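Local coordinates for apical membrane antigen 1-like protein, soluble form (Toxoplasma gondii, PDB 3ZLE) that probably takes part in host cell invasion by Toxoplasma sporozoites, as the extracellular region of a surface antigen associated with the moving junction, at residues R38-R44 and S292-S296; P51-A56 and R197-Y201; G87-P91 and Y158-V162; P117-G122 and P211-Q215; V190-S194 and T337-S342. All coordinates share one frame; numbering follows the deposited sequence.

Contact 1: R38-R44 and S292-S296; sequences RDTEGYR and SSPKS
Arg44 and Asp39 each reach out from the same hairpin to touch the loop 292-296, one with its guanidinium and the other with its carboxylate. The guanidinium of Arg44 is laid flat on Ser293, whose CB sits over the centre of one face, 3.6 Å from Arg44 CZ. At the edge of the same group, Arg44 NH2 meets Pro294 O at 2.8 Å, but the N-H points well off the oxygen (123°) and the bond is weak. A firmer hold comes from Asp269, whose backbone O accepts from Arg44 NH1, so the group is fixed from more than one direction. A bend at chi3 (43°) turns the end of the arginine chain into this position. The second link is a salt bridge between Asp39 OD2 and Lys295 NZ, whose modelled length of 2.5 Å is doubtful; the two side chains meet at about a right angle.

Both contacts hang on a two-stranded antiparallel beta-hairpin, strands 38-40 and 43-45, closed by a type I' turn from Thr40 to Tyr43 in which Thr40 and Tyr43 exchange backbone bonds. Farther out, Gly42 and Arg44 are tied by backbone bonds to His289 and Pro287, and Tyr43 meets Trp286 edge-to-face. On the loop side Ser293 OG accepts from Glu290 N.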
# COMPACT_ATOMS: atom_id res chain seq x y z
N ARG A 38 -5.64 -8.70 -11.08
CA ARG A 38 -6.23 -8.78 -12.42
C ARG A 38 -5.49 -9.75 -13.33
O ARG A 38 -4.30 -9.99 -13.15
CB ARG A 38 -6.20 -7.42 -13.06
CG ARG A 38 -7.33 -6.53 -12.62
CD ARG A 38 -7.05 -5.16 -13.14
NE ARG A 38 -8.23 -4.33 -13.13
CZ ARG A 38 -8.90 -3.99 -14.22
NH1 ARG A 38 -8.53 -4.48 -15.40
NH2 ARG A 38 -9.92 -3.16 -14.13
N ASP A 39 -6.16 -10.18 -14.39
CA ASP A 39 -5.51 -10.93 -15.45
C ASP A 39 -5.95 -10.46 -16.82
O ASP A 39 -7.07 -9.97 -17.00
CB ASP A 39 -5.77 -12.42 -15.29
CG ASP A 39 -7.12 -12.71 -14.73
OD1 ASP A 39 -8.08 -12.74 -15.52
OD2 ASP A 39 -7.21 -12.94 -13.51
N THR A 40 -5.03 -10.51 -17.76
CA THR A 40 -5.32 -10.14 -19.13
C THR A 40 -4.38 -10.92 -19.99
O THR A 40 -3.20 -11.14 -19.61
CB THR A 40 -5.02 -8.66 -19.35
OG1 THR A 40 -5.67 -7.89 -18.34
CG2 THR A 40 -5.48 -8.20 -20.75
N GLU A 41 -4.90 -11.41 -21.12
CA GLU A 41 -4.11 -12.13 -22.11
C GLU A 41 -3.31 -13.27 -21.49
O GLU A 41 -2.20 -13.57 -21.93
CB GLU A 41 -3.18 -11.19 -22.85
CG GLU A 41 -3.89 -10.02 -23.56
CD GLU A 41 -2.91 -9.10 -24.26
OE1 GLU A 41 -1.69 -9.23 -24.03
OE2 GLU A 41 -3.36 -8.23 -25.04
N GLY A 42 -3.82 -13.82 -20.40
CA GLY A 42 -3.12 -14.92 -19.70
C GLY A 42 -2.13 -14.51 -18.61
O GLY A 42 -1.58 -15.36 -17.92
N TYR A 43 -1.96 -13.20 -18.36
CA TYR A 43 -1.03 -12.79 -17.29
C TYR A 43 -1.68 -12.09 -16.11
O TYR A 43 -2.61 -11.29 -16.28
CB TYR A 43 0.07 -11.92 -17.84
CG TYR A 43 0.85 -12.55 -18.93
CD1 TYR A 43 1.99 -13.32 -18.65
CD2 TYR A 43 0.49 -12.34 -20.25
CE1 TYR A 43 2.76 -13.86 -19.67
CE2 TYR A 43 1.22 -12.91 -21.29
CZ TYR A 43 2.34 -13.68 -21.00
OH TYR A 43 3.07 -14.20 -22.05
N ARG A 44 -1.12 -12.32 -14.92
CA ARG A 44 -1.52 -11.55 -13.72
C ARG A 44 -1.13 -10.07 -13.84
O ARG A 44 -0.06 -9.73 -14.35
CB ARG A 44 -0.91 -12.18 -12.47
CG ARG A 44 -0.89 -13.68 -12.55
CD ARG A 44 -1.00 -14.35 -11.19
NE ARG A 44 -2.00 -13.71 -10.36
CZ ARG A 44 -2.01 -13.80 -9.03
NH1 ARG A 44 -1.09 -14.52 -8.40
NH2 ARG A 44 -3.00 -13.26 -8.35
N SER A 292 -5.84 -21.26 -10.47
CA SER A 292 -5.75 -21.18 -9.01
C SER A 292 -5.07 -19.91 -8.41
O SER A 292 -4.79 -19.85 -7.21
CB SER A 292 -5.09 -22.45 -8.45
OG SER A 292 -3.67 -22.36 -8.49
N SER A 293 -4.79 -18.92 -9.26
CA SER A 293 -4.13 -17.68 -8.79
C SER A 293 -5.01 -16.97 -7.78
O SER A 293 -6.13 -16.60 -8.08
CB SER A 293 -3.83 -16.74 -9.96
OG SER A 293 -2.82 -17.29 -10.80
N PRO A 294 -4.48 -16.75 -6.57
CA PRO A 294 -5.27 -16.13 -5.51
C PRO A 294 -5.57 -14.67 -5.77
O PRO A 294 -4.72 -13.92 -6.26
CB PRO A 294 -4.38 -16.27 -4.25
CG PRO A 294 -3.15 -17.01 -4.68
CD PRO A 294 -3.08 -16.96 -6.18
N LYS A 295 -6.74 -14.24 -5.35
CA LYS A 295 -7.05 -12.83 -5.30
C LYS A 295 -7.63 -12.49 -3.94
O LYS A 295 -8.73 -12.88 -3.61
CB LYS A 295 -7.99 -12.46 -6.42
CG LYS A 295 -7.40 -12.67 -7.81
CD LYS A 295 -8.46 -12.46 -8.87
CE LYS A 295 -7.85 -12.12 -10.21
NZ LYS A 295 -8.12 -13.18 -11.21
N SER A 296 -6.81 -11.84 -3.11
CA SER A 296 -7.26 -11.35 -1.81
C SER A 296 -8.48 -10.42 -1.96
O SER A 296 -9.31 -10.35 -1.08
CB SER A 296 -6.12 -10.58 -1.14
OG SER A 296 -5.79 -9.44 -1.93

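Contact 2: P51-A56 and R197-Y201; sequences PVFGKA and RALVY
The ammonium group of Lys55 is gripped from several sides: it lies over the ring of Tyr201, 4.3 Å from NZ to the ring centroid in a cation-pi contact, while Gln165 OE1 and Phe33 O accept hydrogen bonds from it. Its neighbour CE rests almost on the ring normal, 3.6 Å from the Tyr201 centroid. With CG of Lys55 anti to the backbone N (chi1 164°) and the chain extended beyond it, the methylenes run from Tyr201 CB out across the ring.

Next to this pair, strands 52-53 and 199-202 pair antiparallel at one margin of the five-stranded sheet. Val52 N donates to Tyr201 O at 2.7 Å, and Tyr201 N returns the bond to Val52 O at 3.0 Å. Gly54 N adds a bond to Leu199 O at 2.8 Å from inside the type II turn that spans Val52 to Lys55. On the face holding Phe53, CG1 of Val200 stands over the ring centre, and Val200 CG2 lies 3.7 Å from Phe53 CD2. Pro51 CB closes on Val200 CG1 at 3.5 Å.

The lysine is buried, so its charge is probably offset by its oxygen acceptors, Gln165 and Phe33 foremost, together with the tyrosine pi cloud.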
# COMPACT_ATOMS: atom_id res chain seq x y z
N PRO A 51 -2.91 4.06 -4.32
CA PRO A 51 -1.45 4.09 -4.34
C PRO A 51 -0.87 3.57 -3.04
O PRO A 51 -1.53 3.62 -1.98
CB PRO A 51 -1.12 5.57 -4.56
CG PRO A 51 -2.33 6.33 -4.16
CD PRO A 51 -3.51 5.41 -4.24
N VAL A 52 0.30 2.95 -3.11
CA VAL A 52 0.85 2.30 -1.95
C VAL A 52 2.10 3.05 -1.57
O VAL A 52 3.12 2.92 -2.25
CB VAL A 52 1.24 0.84 -2.29
CG1 VAL A 52 1.42 0.03 -0.98
CG2 VAL A 52 0.18 0.22 -3.19
N PHE A 53 2.04 3.80 -0.48
CA PHE A 53 3.11 4.75 -0.15
C PHE A 53 4.28 4.05 0.52
O PHE A 53 4.10 3.30 1.51
CB PHE A 53 2.55 5.82 0.78
CG PHE A 53 1.71 6.83 0.08
CD1 PHE A 53 0.37 6.54 -0.20
CD2 PHE A 53 2.27 7.99 -0.47
CE1 PHE A 53 -0.42 7.49 -0.83
CE2 PHE A 53 1.48 8.90 -1.19
CZ PHE A 53 0.14 8.61 -1.40
N GLY A 54 5.47 4.28 -0.01
CA GLY A 54 6.67 3.71 0.56
C GLY A 54 6.96 2.28 0.13
O GLY A 54 7.99 1.72 0.53
N LYS A 55 6.14 1.71 -0.76
CA LYS A 55 6.43 0.39 -1.29
C LYS A 55 7.60 0.35 -2.22
O LYS A 55 7.60 1.03 -3.26
CB LYS A 55 5.21 -0.25 -1.93
CG LYS A 55 5.51 -1.45 -2.84
CD LYS A 55 4.31 -2.43 -2.89
CE LYS A 55 4.47 -3.38 -4.06
NZ LYS A 55 3.38 -4.42 -4.20
N ALA A 56 8.58 -0.50 -1.90
CA ALA A 56 9.71 -0.73 -2.76
C ALA A 56 9.86 -2.25 -2.96
O ALA A 56 9.39 -3.04 -2.15
CB ALA A 56 11.00 -0.14 -2.12
N ARG A 197 14.87 9.11 -1.42
CA ARG A 197 13.74 8.95 -2.33
C ARG A 197 12.41 8.69 -1.57
O ARG A 197 12.44 8.34 -0.40
CB ARG A 197 14.00 7.85 -3.37
CG ARG A 197 14.38 6.49 -2.78
CD ARG A 197 14.59 5.44 -3.84
NE ARG A 197 14.44 4.14 -3.23
CZ ARG A 197 14.63 2.99 -3.85
NH1 ARG A 197 14.94 2.96 -5.14
NH2 ARG A 197 14.49 1.87 -3.17
N ALA A 198 11.27 9.02 -2.17
CA ALA A 198 9.99 8.81 -1.48
C ALA A 198 9.00 8.20 -2.48
O ALA A 198 8.39 8.89 -3.26
CB ALA A 198 9.44 10.13 -0.88
N LEU A 199 8.85 6.88 -2.42
CA LEU A 199 8.29 6.12 -3.49
C LEU A 199 6.81 5.93 -3.28
O LEU A 199 6.33 5.83 -2.14
CB LEU A 199 8.98 4.76 -3.59
CG LEU A 199 10.45 4.87 -4.02
CD1 LEU A 199 11.01 3.50 -4.36
CD2 LEU A 199 10.58 5.82 -5.17
N VAL A 200 6.10 5.78 -4.38
CA VAL A 200 4.70 5.39 -4.33
C VAL A 200 4.52 4.38 -5.42
O VAL A 200 4.89 4.66 -6.54
CB VAL A 200 3.76 6.57 -4.64
CG1 VAL A 200 2.31 6.13 -4.46
CG2 VAL A 200 4.07 7.74 -3.72
N TYR A 201 4.09 3.17 -5.05
CA TYR A 201 3.93 2.10 -6.01
C TYR A 201 2.46 1.96 -6.26
O TYR A 201 1.65 2.14 -5.34
CB TYR A 201 4.48 0.76 -5.45
CG TYR A 201 4.42 -0.43 -6.42
CD1 TYR A 201 3.24 -1.14 -6.61
CD2 TYR A 201 5.58 -0.94 -6.99
CE1 TYR A 201 3.19 -2.22 -7.49
CE2 TYR A 201 5.56 -2.06 -7.79
CZ TYR A 201 4.37 -2.69 -8.03
OH TYR A 201 4.36 -3.77 -8.88

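Contact 3: G87-P91 and Y158-V162; sequences GFNNP and YVLSV
Phe88 and Asn90 fasten the loop 87-91 by their backbones to the end of strand 156-159 and the turn that follows it. Asn90 N donates to Val159 O at 2.9 Å, lying in the carbonyl plane, with a nearly straight N-H (162°). Two residues back in the loop, Phe88 O accepts from Val162 N at 3.2 Å. The closest alpha carbons, those of Asn89 and Leu160, are 4.3 Å apart.

Among the side chains, the ring of Phe88 takes Val162 CG1 over the centre of one face, 3.9 Å from the ring centroid in a CH-pi contact. Val162 CB presses on Phe88 CG at 3.7 Å. Strand 55-59 packs on the phenyl through Ile57 and Met59, and Phe187 meets it edge-to-face. Asn89 comes to the rim of Tyr158, its OD1 3.4 Å from Tyr158 CD2, with amide and ring planes 77° apart. That amide is oriented by Ser101, which is bonded to OD1, and by Asp72, which is bonded to ND2.

Ser161 packs its CB on Asn90 CB at 3.8 Å, whereas its buried OG has no partner in the model. The polar part of the contact thus consists of two backbone bonds and the Asn89 amide, both ends of which are satisfied, while Phe88 and Val162 supply the apolar surface.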
# COMPACT_ATOMS: atom_id res chain seq x y z
N GLY A 87 16.89 -3.74 -13.50
CA GLY A 87 15.80 -3.55 -12.56
C GLY A 87 14.46 -3.92 -13.18
O GLY A 87 14.37 -4.79 -14.04
N PHE A 88 13.41 -3.22 -12.76
CA PHE A 88 12.04 -3.47 -13.22
C PHE A 88 11.55 -2.39 -14.19
O PHE A 88 10.45 -2.48 -14.69
CB PHE A 88 11.10 -3.53 -12.02
CG PHE A 88 11.31 -4.71 -11.14
CD1 PHE A 88 12.47 -5.49 -11.24
CD2 PHE A 88 10.37 -5.06 -10.24
CE1 PHE A 88 12.66 -6.60 -10.42
CE2 PHE A 88 10.53 -6.17 -9.43
CZ PHE A 88 11.67 -6.95 -9.53
N ASN A 89 12.37 -1.38 -14.43
CA ASN A 89 11.93 -0.22 -15.19
C ASN A 89 11.86 -0.48 -16.68
O ASN A 89 12.78 -1.05 -17.25
CB ASN A 89 12.89 0.95 -14.97
CG ASN A 89 12.38 2.23 -15.57
OD1 ASN A 89 11.31 2.69 -15.23
ND2 ASN A 89 13.12 2.79 -16.49
N ASN A 90 10.76 -0.06 -17.30
CA ASN A 90 10.55 -0.23 -18.72
C ASN A 90 11.63 0.53 -19.49
O ASN A 90 11.81 1.70 -19.26
CB ASN A 90 9.19 0.31 -19.10
CG ASN A 90 8.84 0.06 -20.57
OD1 ASN A 90 9.71 0.10 -21.45
ND2 ASN A 90 7.56 -0.16 -20.83
N PRO A 91 12.34 -0.16 -20.39
CA PRO A 91 13.52 0.42 -21.01
C PRO A 91 13.34 0.86 -22.47
O PRO A 91 14.32 1.21 -23.10
CB PRO A 91 14.55 -0.71 -20.92
CG PRO A 91 13.74 -1.96 -20.94
CD PRO A 91 12.43 -1.63 -20.28
N TYR A 158 7.97 6.52 -12.97
CA TYR A 158 8.48 5.28 -13.55
C TYR A 158 7.32 4.40 -13.97
O TYR A 158 6.38 4.15 -13.17
CB TYR A 158 9.36 4.50 -12.55
CG TYR A 158 10.64 5.21 -12.14
CD1 TYR A 158 10.60 6.25 -11.23
CD2 TYR A 158 11.89 4.77 -12.59
CE1 TYR A 158 11.75 6.86 -10.79
CE2 TYR A 158 13.06 5.42 -12.18
CZ TYR A 158 12.97 6.46 -11.28
OH TYR A 158 14.08 7.14 -10.87
N VAL A 159 7.42 3.84 -15.17
CA VAL A 159 6.58 2.78 -15.60
C VAL A 159 7.40 1.50 -15.60
O VAL A 159 8.46 1.44 -16.25
CB VAL A 159 6.04 3.05 -17.05
CG1 VAL A 159 5.04 1.98 -17.46
CG2 VAL A 159 5.36 4.40 -17.07
N LEU A 160 6.95 0.48 -14.85
CA LEU A 160 7.69 -0.77 -14.73
C LEU A 160 7.20 -1.78 -15.77
O LEU A 160 6.09 -2.29 -15.68
CB LEU A 160 7.48 -1.41 -13.31
CG LEU A 160 7.78 -0.54 -12.07
CD1 LEU A 160 7.55 -1.31 -10.79
CD2 LEU A 160 9.18 0.14 -12.10
N SER A 161 8.10 -2.27 -16.60
CA SER A 161 7.74 -3.39 -17.43
C SER A 161 7.81 -4.74 -16.70
O SER A 161 7.24 -5.72 -17.16
CB SER A 161 8.52 -3.38 -18.72
OG SER A 161 9.85 -3.74 -18.48
N VAL A 162 8.37 -4.75 -15.49
CA VAL A 162 8.32 -5.94 -14.66
C VAL A 162 7.26 -5.79 -13.60
O VAL A 162 7.35 -4.90 -12.77
CB VAL A 162 9.68 -6.27 -14.02
CG1 VAL A 162 9.63 -7.56 -13.23
CG2 VAL A 162 10.75 -6.36 -15.09

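Contact 4: P117-G122 and P211-Q215; sequences PKTAIG and PDAWQ
Thr119 and Asp212 slide past each other in opposite directions, which brings the threonine hydroxyl against the carboxylate. Thr119 OG1 donates to Asp212 OD1 at 2.7 Å, and OD1 also takes Thr119 N at 3.0 Å, both donors arriving from one face of the carboxylate plane. Asp212 OD2 offers its syn lone pair to Lys118 N at 2.7 Å, so one carboxylate spans two successive backbone amides. Pro117 CB lies 3.5 Å from Asp212 OD1.

Trp214 also passes Thr119 in the opposite sense. Trp214 NE1 donates to Thr119 OG1 in the ring plane, at 3.0 Å with a nearly straight N-H (160°). The threonine chi1 of 71° holds OG1 between the backbone N and the carbonyl carbon, where the carboxylate, the indole and the helix amide can all reach it. Ile121 instead crosses Trp214 at about a right angle: Ile121 CD1 sits over the six-membered ring, offset toward its rim and 3.6 Å from Trp214 CH2. The opposite indole face carries CB of Gln215, so the ring is sandwiched between the two aliphatic groups. Glycerol, probably from the crystallisation liquor, is bonded to Ile121 N.

Inside the first segment, Gly122 N donates to Thr119 OG1 at 2.9 Å. This is the classic N-cap of a helix, here 120-129, with its capping hydroxyl shared by Asp212, just ahead of helix 214-217, and by Trp214 at the start of that helix.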
# COMPACT_ATOMS: atom_id res chain seq x y z
N PRO A 117 -4.18 15.40 -15.22
CA PRO A 117 -4.40 15.24 -13.80
C PRO A 117 -3.66 16.29 -12.97
O PRO A 117 -2.59 16.73 -13.35
CB PRO A 117 -3.88 13.82 -13.51
CG PRO A 117 -3.85 13.15 -14.86
CD PRO A 117 -3.49 14.25 -15.81
N LYS A 118 -4.27 16.70 -11.87
CA LYS A 118 -3.71 17.70 -11.00
C LYS A 118 -2.78 17.15 -9.90
O LYS A 118 -2.13 17.93 -9.25
CB LYS A 118 -4.82 18.56 -10.36
CG LYS A 118 -5.97 18.93 -11.31
CD LYS A 118 -5.61 20.13 -12.17
CE LYS A 118 -5.81 19.86 -13.66
NZ LYS A 118 -7.21 19.49 -14.05
N THR A 119 -2.61 15.83 -9.81
CA THR A 119 -1.66 15.25 -8.85
C THR A 119 -0.59 14.47 -9.55
O THR A 119 -0.85 13.75 -10.54
CB THR A 119 -2.38 14.30 -7.82
OG1 THR A 119 -2.79 13.08 -8.49
CG2 THR A 119 -3.58 15.00 -7.27
N ALA A 120 0.62 14.51 -9.01
CA ALA A 120 1.74 13.80 -9.63
C ALA A 120 1.43 12.31 -9.70
O ALA A 120 1.67 11.65 -10.73
CB ALA A 120 3.03 14.05 -8.87
N ILE A 121 0.81 11.79 -8.65
CA ILE A 121 0.41 10.37 -8.64
C ILE A 121 -0.62 10.03 -9.74
O ILE A 121 -0.47 9.04 -10.45
CB ILE A 121 -0.13 9.90 -7.26
CG1 ILE A 121 1.02 9.76 -6.25
CG2 ILE A 121 -0.85 8.55 -7.43
CD1 ILE A 121 0.58 9.72 -4.75
N GLY A 122 -1.58 10.93 -9.95
CA GLY A 122 -2.58 10.77 -11.02
C GLY A 122 -1.92 10.78 -12.40
O GLY A 122 -2.22 9.93 -13.25
N PRO A 211 -8.16 10.07 -12.09
CA PRO A 211 -6.82 9.62 -11.68
C PRO A 211 -6.41 10.28 -10.36
O PRO A 211 -5.50 9.83 -9.71
CB PRO A 211 -5.91 10.10 -12.82
CG PRO A 211 -6.85 10.43 -13.99
CD PRO A 211 -8.15 10.84 -13.36
N ASP A 212 -7.07 11.37 -10.03
CA ASP A 212 -6.72 12.18 -8.85
C ASP A 212 -7.53 11.74 -7.64
O ASP A 212 -7.31 12.24 -6.53
CB ASP A 212 -6.98 13.67 -9.17
CG ASP A 212 -5.98 14.24 -10.13
OD1 ASP A 212 -4.81 13.77 -10.14
OD2 ASP A 212 -6.31 15.23 -10.82
N ALA A 213 -8.45 10.77 -7.81
CA ALA A 213 -9.39 10.47 -6.71
C ALA A 213 -8.70 9.98 -5.45
O ALA A 213 -9.27 10.13 -4.36
CB ALA A 213 -10.46 9.43 -7.15
N TRP A 214 -7.65 9.20 -5.62
CA TRP A 214 -6.89 8.66 -4.47
C TRP A 214 -6.75 9.69 -3.36
O TRP A 214 -6.81 9.33 -2.21
CB TRP A 214 -5.46 8.19 -4.89
CG TRP A 214 -4.57 9.32 -5.31
CD1 TRP A 214 -4.48 9.88 -6.58
CD2 TRP A 214 -3.69 10.11 -4.46
NE1 TRP A 214 -3.57 10.95 -6.56
CE2 TRP A 214 -3.12 11.13 -5.27
CE3 TRP A 214 -3.33 10.05 -3.10
CZ2 TRP A 214 -2.22 12.07 -4.76
CZ3 TRP A 214 -2.45 10.96 -2.59
CH2 TRP A 214 -1.91 11.99 -3.41
N GLN A 215 -6.50 10.94 -3.68
CA GLN A 215 -6.26 11.95 -2.69
C GLN A 215 -7.35 12.04 -1.66
O GLN A 215 -7.10 12.26 -0.57
CB GLN A 215 -5.97 13.30 -3.30
CG GLN A 215 -5.32 14.27 -2.35
CD GLN A 215 -4.70 15.50 -2.98
OE1 GLN A 215 -4.09 15.45 -3.98
NE2 GLN A 215 -4.84 16.58 -2.34

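Contact 5: V190-S194 and T337-S342; sequences VKEKS and TALGSS
Two carbonyl groups of the loop 337-342, those of Ala338 and Gly340, are met quite differently by the ammonium of Lys191. It stands above the plane of the Ala338 carbonyl, 51° out of it, with Lys191 NZ 2.8 Å from Ala338 O. Against Gly340 it lies close to head-on, at a C=O...N angle of 161° and a distance of 3.0 Å from Lys191 NZ to Gly340 O. A water is bonded to Lys191 NZ at 2.6 Å and also to Thr337 O, extending the grip to a third carbonyl. Bends at chi2 (-49°) and chi4 fold the lysine chain toward these oxygens, and its side chain touches Trp257 and Phe261 of helix 253-262. Trp257 NE1 also donates to Gly340 O, giving that oxygen a second donor.

Lys193, two residues on, stays extended and meets Ser342 OG at 3.2 Å with its NZ; Glu254 lies near as a long, weak ion pair. Within the loop, Thr337 OG1 accepts from Gly340 N at 3.0 Å. That bond makes an ST motif, which turns the chain just after strand 333-337 and presents its carbonyls to the lysine that ends strand 187-191.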
# COMPACT_ATOMS: atom_id res chain seq x y z
N VAL A 190 8.85 -4.31 0.15
CA VAL A 190 9.13 -3.80 1.48
C VAL A 190 8.71 -2.33 1.57
O VAL A 190 8.77 -1.63 0.56
CB VAL A 190 10.62 -3.99 1.81
CG1 VAL A 190 11.48 -2.88 1.17
CG2 VAL A 190 10.83 -4.07 3.33
N LYS A 191 8.15 -1.90 2.71
CA LYS A 191 8.12 -0.46 3.03
C LYS A 191 9.50 0.11 3.39
O LYS A 191 10.14 -0.35 4.34
CB LYS A 191 7.17 -0.16 4.18
CG LYS A 191 5.68 -0.21 3.85
CD LYS A 191 5.32 0.57 2.62
CE LYS A 191 3.82 0.58 2.31
NZ LYS A 191 2.90 1.10 3.35
N GLU A 192 9.86 1.20 2.71
CA GLU A 192 11.07 1.94 2.99
C GLU A 192 10.78 3.39 3.32
O GLU A 192 9.78 3.94 2.94
CB GLU A 192 12.08 1.82 1.83
CG GLU A 192 11.68 2.56 0.58
CD GLU A 192 12.83 2.75 -0.41
OE1 GLU A 192 13.69 1.85 -0.55
OE2 GLU A 192 12.84 3.79 -1.10
N LYS A 193 11.56 3.92 4.25
CA LYS A 193 11.51 5.32 4.56
C LYS A 193 12.92 5.82 4.54
O LYS A 193 13.71 5.52 5.44
CB LYS A 193 10.89 5.55 5.92
CG LYS A 193 10.70 7.02 6.26
CD LYS A 193 10.03 7.15 7.61
CE LYS A 193 9.60 8.58 7.90
NZ LYS A 193 8.87 8.60 9.21
N SER A 194 13.25 6.52 3.46
CA SER A 194 14.59 7.00 3.17
C SER A 194 14.51 8.49 2.87
O SER A 194 13.52 8.97 2.32
CB SER A 194 15.15 6.26 1.95
OG SER A 194 16.20 7.00 1.34
N THR A 337 -1.98 1.98 8.04
CA THR A 337 -2.37 0.82 7.18
C THR A 337 -1.24 0.29 6.36
O THR A 337 -0.25 0.99 6.09
CB THR A 337 -3.53 1.12 6.26
OG1 THR A 337 -3.08 1.92 5.18
CG2 THR A 337 -4.68 1.80 6.98
N ALA A 338 -1.43 -0.89 5.82
CA ALA A 338 -0.52 -1.36 4.80
C ALA A 338 -0.47 -0.50 3.54
O ALA A 338 0.58 -0.44 2.86
CB ALA A 338 -0.77 -2.80 4.46
N LEU A 339 -1.51 0.27 3.30
CA LEU A 339 -1.46 1.20 2.10
C LEU A 339 -0.74 2.51 2.30
O LEU A 339 -0.03 3.01 1.39
CB LEU A 339 -2.84 1.47 1.57
CG LEU A 339 -3.39 0.25 0.83
CD1 LEU A 339 -4.89 0.30 0.75
CD2 LEU A 339 -2.75 0.19 -0.54
N GLY A 340 -0.99 3.12 3.46
CA GLY A 340 -0.63 4.51 3.69
C GLY A 340 0.84 4.75 3.90
O GLY A 340 1.64 3.81 3.92
N SER A 341 1.19 6.04 3.95
CA SER A 341 2.50 6.51 4.41
C SER A 341 2.61 6.50 5.93
O SER A 341 1.65 6.30 6.60
CB SER A 341 2.74 7.96 3.94
OG SER A 341 4.14 8.21 3.86
N SER A 342 3.76 6.88 6.45
CA SER A 342 3.87 7.10 7.88
C SER A 342 3.65 8.58 8.19
O SER A 342 3.57 8.93 9.35
CB SER A 342 5.25 6.66 8.41
OG SER A 342 6.28 7.39 7.76
O HOH W 1 2.43 0.22 5.73

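Contacts 2 and 5 form the centre of the arrangement, their centres 7 Å apart, joined by the Arg197–Glu192 salt bridge and by strands 55-59 and 187-191, which pair in one small sheet. Contacts 3 and 4 each lie about 15 Å from contact 2 and 21 Å from each other, centre to centre. Contact 3 reaches the same five-stranded sheet, with Leu160 against Tyr201; contact 4 meets Pro51 and Phe53 through Trp214 and Ile121. Contact 1 stands apart, 20 to 26 Å from the others. Along the chain, contact 1 encloses contacts 2, 3 and 4, while contact 5 crosses contacts 1, 2 and 4. Sequence-distant loops are thus interlocked about a small beta core within the AMA1 family region.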